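Local atomic coordinates of nicotinate phosphoribosyltransferase (Porphyromonas gingivalis, PDB entry 2IM5), a protein that probably transfers the phosphoribosyl group of phosphoribosyl pyrophosphate to nicotinate with ATP hydrolysis, making nicotinate mononucleotide for NAD synthesis. Residues Pro279-Tyr290 / Ile316-Ile324. Sequence-based numbering, arbitrary orientation.
Sequences PEIFIEKAVRRY and IQKLCAGRI
R323 NH2 gives a nearly straight hydrogen bond of 3.1 Å to OE1 of E284, on the syn side of that oxygen, though 32° out of the carboxylate plane. R323 NH1 and E284 OE2 are modelled implausibly close, so the length of this second arm of the salt bridge is doubtful. The CA-CB bond of E284 points away from segment 316-324, and the bend at chi2 (-49°) brings the carboxylate back to the R323 guanidinium edge. V287 CG2 lies over one guanidinium face, offset toward its rim, and I283 CG2 comes within 3.7 Å of R323 NH1; the charged pair thus borders the apolar contacts of I283. Here I283 CD1 reaches 3.5 Å from C320 SG and 3.8 Å from L319 CB. P279 CB meets I316 CD1 at one end; Y290 CE2 and I324 CD1 meet at the other, 4.1 Å apart. At the helix end C320 O accepts from R323 N and I324 N, which lie beyond it, tying down the turn that presents R323. The axes of segments 279-290 and 316-320 lie 10.3 Å apart at closest, 26° from parallel, in successive helices of the TIM-barrel-like domain: F304 touches I316 and C320, I302 touches I324, and strand 271-274 underlies P279, A286 and Y290, while I324 leads into strand 325-330.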
# COMPACT_ATOMS: atom_id res chain seq x y z
N PRO A 279 3.98 -7.17 16.88
CA PRO A 279 3.91 -8.40 16.09
C PRO A 279 3.69 -9.68 16.91
O PRO A 279 2.94 -10.57 16.51
CB PRO A 279 5.23 -8.39 15.32
CG PRO A 279 6.15 -7.62 16.21
CD PRO A 279 5.27 -6.49 16.69
N GLU A 280 4.34 -9.76 18.07
CA GLU A 280 4.19 -10.93 18.93
C GLU A 280 2.75 -11.08 19.41
O GLU A 280 2.23 -12.19 19.50
CB GLU A 280 5.14 -10.81 20.13
CG GLU A 280 5.00 -11.93 21.15
CD GLU A 280 6.27 -12.14 21.97
OE1 GLU A 280 6.98 -11.14 22.25
OE2 GLU A 280 6.56 -13.30 22.34
N ILE A 281 2.11 -9.96 19.71
CA ILE A 281 0.72 -9.99 20.14
C ILE A 281 -0.16 -10.42 18.97
O ILE A 281 -1.11 -11.19 19.14
CB ILE A 281 0.28 -8.61 20.67
CG1 ILE A 281 0.96 -8.34 22.01
CG2 ILE A 281 -1.24 -8.54 20.81
CD1 ILE A 281 0.72 -6.95 22.55
N PHE A 282 0.16 -9.92 17.78
CA PHE A 282 -0.61 -10.27 16.58
C PHE A 282 -0.50 -11.77 16.32
O PHE A 282 -1.50 -12.43 16.00
CB PHE A 282 -0.08 -9.50 15.37
CG PHE A 282 -0.84 -9.78 14.10
CD1 PHE A 282 -1.97 -9.04 13.78
CD2 PHE A 282 -0.43 -10.80 13.25
CE1 PHE A 282 -2.70 -9.31 12.62
CE2 PHE A 282 -1.15 -11.08 12.09
CZ PHE A 282 -2.28 -10.33 11.77
N ILE A 283 0.70 -12.32 16.44
CA ILE A 283 0.92 -13.74 16.21
C ILE A 283 0.04 -14.60 17.13
O ILE A 283 -0.56 -15.58 16.68
CB ILE A 283 2.40 -14.11 16.40
CG1 ILE A 283 3.24 -13.40 15.34
CG2 ILE A 283 2.58 -15.62 16.32
CD1 ILE A 283 4.74 -13.49 15.55
N GLU A 284 -0.04 -14.22 18.40
CA GLU A 284 -0.87 -14.96 19.36
C GLU A 284 -2.34 -14.95 18.96
O GLU A 284 -2.99 -16.00 18.95
CB GLU A 284 -0.76 -14.36 20.77
CG GLU A 284 0.62 -14.43 21.40
CD GLU A 284 1.23 -15.82 21.31
OE1 GLU A 284 0.54 -16.81 21.66
OE2 GLU A 284 2.40 -15.91 20.89
N LYS A 285 -2.86 -13.77 18.65
CA LYS A 285 -4.27 -13.64 18.25
C LYS A 285 -4.58 -14.49 17.04
O LYS A 285 -5.58 -15.21 17.01
CB LYS A 285 -4.60 -12.18 17.94
CG LYS A 285 -4.54 -11.23 19.13
CD LYS A 285 -4.80 -9.79 18.70
CE LYS A 285 -4.84 -8.83 19.89
NZ LYS A 285 -4.89 -7.40 19.42
N ALA A 286 -3.72 -14.42 16.03
CA ALA A 286 -3.90 -15.17 14.79
C ALA A 286 -3.92 -16.68 15.06
O ALA A 286 -4.85 -17.38 14.67
CB ALA A 286 -2.79 -14.83 13.81
N VAL A 287 -2.87 -17.17 15.71
CA VAL A 287 -2.77 -18.59 16.02
C VAL A 287 -3.95 -19.06 16.86
O VAL A 287 -4.51 -20.14 16.61
CB VAL A 287 -1.45 -18.92 16.76
CG1 VAL A 287 -1.46 -20.37 17.25
CG2 VAL A 287 -0.28 -18.68 15.84
N ARG A 288 -4.35 -18.27 17.85
CA ARG A 288 -5.47 -18.66 18.70
C ARG A 288 -6.79 -18.74 17.93
O ARG A 288 -7.56 -19.69 18.08
CB ARG A 288 -5.62 -17.69 19.88
CG ARG A 288 -6.86 -17.97 20.72
CD ARG A 288 -6.86 -17.30 22.10
NE ARG A 288 -6.96 -15.84 22.04
CZ ARG A 288 -5.92 -15.02 21.99
NH1 ARG A 288 -4.69 -15.51 22.00
NH2 ARG A 288 -6.11 -13.71 21.93
N ARG A 289 -7.06 -17.75 17.09
CA ARG A 289 -8.30 -17.74 16.32
C ARG A 289 -8.34 -18.89 15.32
O ARG A 289 -9.38 -19.52 15.13
CB ARG A 289 -8.48 -16.41 15.60
CG ARG A 289 -9.80 -16.30 14.83
CD ARG A 289 -11.00 -16.66 15.70
NE ARG A 289 -12.25 -16.48 14.96
CZ ARG A 289 -13.42 -17.01 15.31
NH1 ARG A 289 -13.51 -17.77 16.39
NH2 ARG A 289 -14.50 -16.78 14.57
N TYR A 290 -7.22 -19.18 14.67
CA TYR A 290 -7.19 -20.28 13.72
C TYR A 290 -7.53 -21.59 14.41
O TYR A 290 -8.27 -22.41 13.88
CB TYR A 290 -5.81 -20.40 13.07
CG TYR A 290 -5.59 -19.49 11.87
CD1 TYR A 290 -6.54 -19.41 10.85
CD2 TYR A 290 -4.42 -18.75 11.74
CE1 TYR A 290 -6.32 -18.62 9.72
CE2 TYR A 290 -4.19 -17.96 10.62
CZ TYR A 290 -5.15 -17.89 9.61
OH TYR A 290 -4.92 -17.10 8.50
N ILE A 316 11.20 -11.23 14.20
CA ILE A 316 9.82 -11.70 14.07
C ILE A 316 9.84 -13.13 13.54
O ILE A 316 9.02 -13.97 13.93
CB ILE A 316 9.02 -10.81 13.08
CG1 ILE A 316 8.85 -9.41 13.67
CG2 ILE A 316 7.64 -11.43 12.81
CD1 ILE A 316 8.19 -8.41 12.72
N GLN A 317 10.78 -13.40 12.65
CA GLN A 317 10.94 -14.72 12.06
C GLN A 317 11.13 -15.77 13.16
O GLN A 317 10.59 -16.87 13.08
CB GLN A 317 12.13 -14.68 11.09
CG GLN A 317 12.34 -15.90 10.23
CD GLN A 317 13.32 -15.64 9.10
OE1 GLN A 317 14.18 -14.75 9.19
NE2 GLN A 317 13.21 -16.41 8.02
N LYS A 318 11.86 -15.42 14.21
CA LYS A 318 12.09 -16.34 15.33
C LYS A 318 10.79 -16.57 16.08
O LYS A 318 10.47 -17.70 16.45
CB LYS A 318 13.14 -15.78 16.29
CG LYS A 318 14.50 -15.51 15.67
CD LYS A 318 15.48 -14.98 16.72
CE LYS A 318 16.76 -14.47 16.06
NZ LYS A 318 17.38 -15.50 15.18
N LEU A 319 10.05 -15.49 16.33
CA LEU A 319 8.77 -15.58 17.02
C LEU A 319 7.79 -16.52 16.32
O LEU A 319 6.99 -17.19 16.97
CB LEU A 319 8.14 -14.19 17.12
CG LEU A 319 8.49 -13.29 18.31
CD1 LEU A 319 9.96 -13.40 18.66
CD2 LEU A 319 8.12 -11.85 17.95
N CYS A 320 7.87 -16.58 14.99
CA CYS A 320 6.97 -17.43 14.22
C CYS A 320 7.42 -18.88 14.10
O CYS A 320 6.59 -19.76 13.85
CB CYS A 320 6.81 -16.86 12.80
SG CYS A 320 5.94 -15.29 12.75
N ALA A 321 8.71 -19.13 14.28
CA ALA A 321 9.26 -20.48 14.17
C ALA A 321 8.40 -21.54 14.84
O ALA A 321 8.11 -21.46 16.03
CB ALA A 321 10.67 -20.51 14.74
N GLY A 322 7.98 -22.53 14.06
CA GLY A 322 7.17 -23.61 14.58
C GLY A 322 5.71 -23.31 14.87
O GLY A 322 5.01 -24.17 15.40
N ARG A 323 5.23 -22.12 14.52
CA ARG A 323 3.84 -21.78 14.80
C ARG A 323 3.05 -21.40 13.55
O ARG A 323 1.91 -21.84 13.35
CB ARG A 323 3.77 -20.63 15.79
CG ARG A 323 4.75 -20.77 16.94
CD ARG A 323 4.52 -19.67 17.95
NE ARG A 323 3.22 -19.83 18.60
CZ ARG A 323 2.60 -18.87 19.28
NH1 ARG A 323 3.17 -17.68 19.39
NH2 ARG A 323 1.42 -19.12 19.85
N ILE A 324 3.65 -20.57 12.71
CA ILE A 324 2.98 -20.11 11.50
C ILE A 324 4.08 -19.57 10.58
O ILE A 324 5.11 -19.12 11.05
CB ILE A 324 1.97 -18.99 11.86
CG1 ILE A 324 1.13 -18.59 10.64
CG2 ILE A 324 2.71 -17.78 12.44
CD1 ILE A 324 -0.09 -17.75 11.02